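Local coordinates for protein putative alpha-L-fucosidase (Bacteroides thetaiotaomicron, PDB 4H41) that is a putative alpha-L-fucosidase with a TIM-barrel fold, probably hydrolysing fucosyl linkages in host glycans, at residues 134-137 and 138-142; 174-177 and 178-182. One frame throughout, in Å; residues are numbered along the deposited sequence.

Interaction 1. Residues 134-137 and 138-142; sequences WEIE and DNKYV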
loop_
_atom_site.group_PDB
_atom_site.type_symbol
_atom_site.label_atom_id
_atom_site.label_comp_id
_atom_site.label_asym_id
_atom_site.label_seq_id
_atom_site.Cartn_x
_atom_site.Cartn_y
_atom_site.Cartn_z
ATOM N N TRP B 134 -23.015 24.274 5.947
ATOM C CA TRP B 134 -22.511 24.052 7.307
ATOM C C TRP B 134 -21.069 24.523 7.488
ATOM O O TRP B 134 -20.655 24.765 8.618
ATOM C CB TRP B 134 -22.543 22.561 7.690
ATOM C CG TRP B 134 -23.899 22.014 7.948
ATOM C CD1 TRP B 134 -24.552 21.069 7.225
ATOM C CD2 TRP B 134 -24.730 22.299 9.081
ATOM N NE1 TRP B 134 -25.788 20.818 7.773
ATOM C CE2 TRP B 134 -25.921 21.556 8.920
ATOM C CE3 TRP B 134 -24.592 23.128 10.203
ATOM C CZ2 TRP B 134 -26.960 21.600 9.852
ATOM C CZ3 TRP B 134 -25.633 23.184 11.125
ATOM C CH2 TRP B 134 -26.834 22.493 10.901
ATOM N N GLU B 135 -20.290 24.637 6.397
ATOM C CA GLU B 135 -18.883 25.020 6.505
ATOM C C GLU B 135 -18.660 26.521 6.642
ATOM O O GLU B 135 -17.543 26.959 6.934
ATOM C CB GLU B 135 -18.136 24.479 5.288
ATOM C CG GLU B 135 -18.172 22.950 5.177
ATOM C CD GLU B 135 -17.619 22.245 6.403
ATOM O OE1 GLU B 135 -16.725 22.824 7.060
ATOM O OE2 GLU B 135 -18.181 21.204 6.802
ATOM N N ILE B 136 -19.696 27.317 6.442
ATOM C CA ILE B 136 -19.539 28.767 6.477
ATOM C C ILE B 136 -19.148 29.284 7.865
ATOM O O ILE B 136 -18.217 30.082 7.960
ATOM C CB ILE B 136 -20.837 29.473 6.016
ATOM C CG1 ILE B 136 -21.231 29.081 4.561
ATOM C CG2 ILE B 136 -20.660 31.007 6.115
ATOM C CD1 ILE B 136 -22.630 29.442 4.223
ATOM N N GLU B 137 -19.882 28.890 8.923
ATOM C CA GLU B 137 -19.721 29.506 10.239
ATOM C C GLU B 137 -18.315 29.428 10.818
ATOM O O GLU B 137 -17.796 30.474 11.216
ATOM C CB GLU B 137 -20.711 28.944 11.249
ATOM C CG GLU B 137 -20.760 29.758 12.535
ATOM C CD GLU B 137 -22.051 29.637 13.316
ATOM O OE1 GLU B 137 -22.641 28.532 13.323
ATOM O OE2 GLU B 137 -22.467 30.646 13.931
ATOM N N ASP B 138 -17.708 28.256 10.894
ATOM C CA ASP B 138 -16.337 28.152 11.474
ATOM C C ASP B 138 -15.346 28.937 10.644
ATOM O O ASP B 138 -14.442 29.543 11.203
ATOM C CB ASP B 138 -15.862 26.710 11.584
ATOM C CG ASP B 138 -16.604 25.857 12.604
ATOM O OD1 ASP B 138 -17.127 26.412 13.584
ATOM O OD2 ASP B 138 -16.760 24.673 12.358
ATOM N N ASN B 139 -15.525 28.956 9.298
ATOM C CA ASN B 139 -14.605 29.695 8.453
ATOM C C ASN B 139 -14.753 31.201 8.649
ATOM O O ASN B 139 -13.768 31.883 8.435
ATOM C CB ASN B 139 -14.708 29.321 7.011
ATOM C CG ASN B 139 -13.910 28.090 6.743
ATOM O OD1 ASN B 139 -12.661 28.081 6.900
ATOM N ND2 ASN B 139 -14.587 26.997 6.463
ATOM N N LYS B 140 -15.905 31.720 9.139
ATOM C CA LYS B 140 -15.980 33.145 9.459
ATOM C C LYS B 140 -14.927 33.524 10.498
ATOM O O LYS B 140 -14.305 34.583 10.380
ATOM C CB LYS B 140 -17.366 33.559 9.968
ATOM C CG LYS B 140 -18.472 33.358 8.965
ATOM C CD LYS B 140 -19.690 34.156 9.333
ATOM C CE LYS B 140 -20.841 33.750 8.452
ATOM N NZ LYS B 140 -21.992 34.684 8.523
ATOM N N TYR B 141 -14.717 32.669 11.494
ATOM C CA TYR B 141 -13.737 32.914 12.552
ATOM C C TYR B 141 -12.336 32.608 12.083
ATOM O O TYR B 141 -11.423 33.357 12.402
ATOM C CB TYR B 141 -14.049 32.068 13.785
ATOM C CG TYR B 141 -15.360 32.450 14.413
ATOM C CD1 TYR B 141 -15.434 33.478 15.349
ATOM C CD2 TYR B 141 -16.540 31.834 14.028
ATOM C CE1 TYR B 141 -16.648 33.843 15.927
ATOM C CE2 TYR B 141 -17.761 32.200 14.580
ATOM C CZ TYR B 141 -17.814 33.212 15.527
ATOM O OH TYR B 141 -19.023 33.575 16.070
ATOM N N VAL B 142 -12.156 31.511 11.324
ATOM C CA VAL B 142 -10.841 31.109 10.820
ATOM C C VAL B 142 -10.278 32.169 9.889
ATOM O O VAL B 142 -9.121 32.566 10.057
ATOM C CB VAL B 142 -10.890 29.716 10.146
ATOM C CG1 VAL B 142 -9.613 29.424 9.340
ATOM C CG2 VAL B 142 -11.134 28.610 11.188
HETATM O O HOH W 1 -18.722 25.510 10.184
#

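Interaction 2. Residues 174-177 and 178-182; sequences IDAF and RAMGK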
loop_
_atom_site.group_PDB
_atom_site.type_symbol
_atom_site.label_atom_id
_atom_site.label_comp_id
_atom_site.label_asym_id
_atom_site.label_seq_id
_atom_site.Cartn_x
_atom_site.Cartn_y
_atom_site.Cartn_z
ATOM N N ILE B 174 -23.578 26.885 -3.607
ATOM C CA ILE B 174 -23.462 28.201 -4.249
ATOM C C ILE B 174 -23.399 29.297 -3.160
ATOM O O ILE B 174 -22.517 30.149 -3.181
ATOM C CB ILE B 174 -24.582 28.461 -5.285
ATOM C CG1 ILE B 174 -24.390 27.578 -6.524
ATOM C CG2 ILE B 174 -24.612 29.936 -5.700
ATOM C CD1 ILE B 174 -25.599 27.525 -7.475
ATOM N N ASP B 175 -24.255 29.186 -2.159
ATOM C CA ASP B 175 -24.289 30.126 -1.043
ATOM C C ASP B 175 -23.007 30.054 -0.225
ATOM O O ASP B 175 -22.484 31.082 0.207
ATOM C CB ASP B 175 -25.534 29.899 -0.164
ATOM C CG ASP B 175 -26.807 30.341 -0.899
ATOM O OD1 ASP B 175 -26.806 31.463 -1.485
ATOM O OD2 ASP B 175 -27.802 29.618 -0.843
ATOM N N ALA B 176 -22.486 28.836 -0.047
ATOM C CA ALA B 176 -21.259 28.643 0.727
ATOM C C ALA B 176 -20.071 29.253 0.038
ATOM O O ALA B 176 -19.291 29.952 0.667
ATOM C CB ALA B 176 -21.015 27.168 0.984
ATOM N N PHE B 177 -19.903 28.968 -1.244
ATOM C CA PHE B 177 -18.795 29.505 -2.030
ATOM C C PHE B 177 -18.874 31.021 -2.096
ATOM O O PHE B 177 -17.849 31.686 -1.978
ATOM C CB PHE B 177 -18.798 28.910 -3.455
ATOM C CG PHE B 177 -18.460 27.442 -3.601
ATOM C CD1 PHE B 177 -17.532 26.836 -2.767
ATOM C CD2 PHE B 177 -18.994 26.693 -4.633
ATOM C CE1 PHE B 177 -17.222 25.485 -2.909
ATOM C CE2 PHE B 177 -18.618 25.365 -4.818
ATOM C CZ PHE B 177 -17.764 24.767 -3.943
ATOM N N ARG B 178 -20.074 31.561 -2.256
ATOM C CA ARG B 178 -20.267 33.030 -2.296
ATOM C C ARG B 178 -19.854 33.663 -0.979
ATOM O O ARG B 178 -19.146 34.661 -0.990
ATOM C CB ARG B 178 -21.709 33.377 -2.597
ATOM C CG ARG B 178 -22.067 33.173 -4.053
ATOM C CD ARG B 178 -23.562 33.295 -4.237
ATOM N NE ARG B 178 -24.031 34.657 -3.972
ATOM C CZ ARG B 178 -24.161 35.627 -4.873
ATOM N NH1 ARG B 178 -23.843 35.413 -6.148
ATOM N NH2 ARG B 178 -24.606 36.824 -4.506
ATOM N N ALA B 179 -20.274 33.090 0.151
ATOM C CA ALA B 179 -19.966 33.669 1.464
ATOM C C ALA B 179 -18.496 33.582 1.794
ATOM O O ALA B 179 -17.908 34.554 2.273
ATOM C CB ALA B 179 -20.782 32.985 2.547
HETATM N N MSE B 180 -17.896 32.439 1.542
HETATM C CA MSE B 180 -16.483 32.225 1.878
HETATM C C MSE B 180 -15.594 33.013 0.958
HETATM O O MSE B 180 -14.712 33.708 1.447
HETATM C CB MSE B 180 -16.162 30.723 1.861
HETATM C CG MSE B 180 -16.887 30.000 2.991
HETATM SE SE MSE B 180 -16.675 28.056 3.118
HETATM C CE MSE B 180 -17.137 27.559 1.289
ATOM N N GLY B 181 -15.881 33.006 -0.352
ATOM C CA GLY B 181 -15.107 33.825 -1.284
ATOM C C GLY B 181 -15.174 35.296 -0.977
ATOM O O GLY B 181 -14.153 35.983 -1.018
ATOM N N LYS B 182 -16.367 35.797 -0.660
ATOM C CA LYS B 182 -16.523 37.228 -0.344
ATOM C C LYS B 182 -15.722 37.615 0.899
ATOM O O LYS B 182 -15.086 38.668 0.904
ATOM C CB LYS B 182 -17.994 37.583 -0.134
ATOM C CG LYS B 182 -18.182 39.071 0.192
ATOM C CD LYS B 182 -19.591 39.538 0.095
ATOM C CE LYS B 182 -19.761 40.927 0.726
ATOM N NZ LYS B 182 -18.960 41.957 0.005
HETATM O O HOH W 2 -25.207 34.244 -1.455
#

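Interaction 1. Residues 134-137 and 138-142
Asn-139 reaches back to the carbonyl of Glu-135, and this side-chain bond complements the backbone bonds of a beginning helix. Its ND2 lies 3.0 Å from Glu-135 O with an N-H...O angle of 156°, and the acceptor sits 14° from the amide plane. CG of Asn-139 stands beside its own backbone N (chi1 -83°), which turns the amide back toward Glu-135; OD1 is taken by the backbone N of Tyr-121, so both ends of the amide are engaged. With an alanine here, Glu-135 O would probably lose this donor and the N-H of Tyr-121 its acceptor. Among backbone bonds, Lys-140 N donates to Ile-136 O at 3.1 Å and only weakly to Glu-137 O. A water bridges Trp-134 O, at 2.6 Å, to Asp-138 N, at 3.0 Å. A van der Waals contact joins Ile-136 CG2 to Lys-140 CE, 3.6 Å apart, the extended lysine crossing the methyl at a slant. At the Tyr-141 ring, Glu-137 O approaches the edge, 3.4 Å from CD2. The Asp-138 carboxylate is engaged outside, in a hydrogen bond to Tyr-88 OH and a salt bridge to Arg-125. This is the N-terminal part of helix 136-151, an outer helix of the TIM barrel, tied by Asn-139 to the loop following strand 115-119.

Interaction 2. Residues 174-177 and 178-182
Arg-178 meets Ile-174 through both backbone and side chain. Its N donates to Ile-174 O at 3.0 Å, while its methylenes pack against that same oxygen, CG coming to 3.2 Å from Ile-174 O. CD then comes up against Ile-174 CG2, the two side chains meeting at a slant. A bend at chi3 (66°) swings the guanidinium out of line with the preceding methylenes; NE gives a bond to a water at 2.8 Å, and the water donates to Asp-175 OD1 at 3.2 Å. The acid and the arginine are therefore coupled through solvent, since OD1 and NE stand 4.9 Å apart, and NH1 is held by the carbonyl of Gly-232.

Ala-179 N bonds to Asp-175 O, and its small CB lies beside that carbonyl. Met-180, present as selenomethionine, follows with a bond from its N to Ala-176 O that is nearly straight at 165°. Its chain runs extended through chi2 and folds at chi3 (-52°), which returns CE to the preceding turn: the methyl comes 3.3 Å from Ala-176 O, and rests 3.9 Å from Ala-176 CB and 4.1 Å from Phe-177 CD1, approaching the ring obliquely. Ile-162 of strand 157-162 touches both Met-180 and Phe-177, placing this pair on the barrel-facing side of the helix.

Gly-181 N continues the series, donating to Phe-177 O, and the glycine backbone lies close to that carbonyl. Together the four i to i+4 bonds define regular alpha-helix in 173-187, the connecting helix of the beta-alpha-beta unit between strands 157-162 and 193-195 of the TIM barrel.

How the interactions relate
Interactions 1 and 2 come from neighbouring outer helices of the barrel, 136-151 and 173-187, and their centres are 11 Å apart. They meet directly: Ile-136 CD1 packs 3.8 Å from Ala-176 CA, and Ile-136 CG2 lies 4.1 Å from Ala-179 CB. The selenium of Met-180 approaches Asn-139 ND2 to 4.1 Å, so the amide anchored in interaction 1 borders the apolar cluster of interaction 2. Both also contribute to one ligand pocket: the nearest atoms of the Ile-136 and Asp-175 side chains are about 4 Å and 3 Å from a bound polyether, probably a crystallisation additive, and each is about 6 Å from a sodium ion.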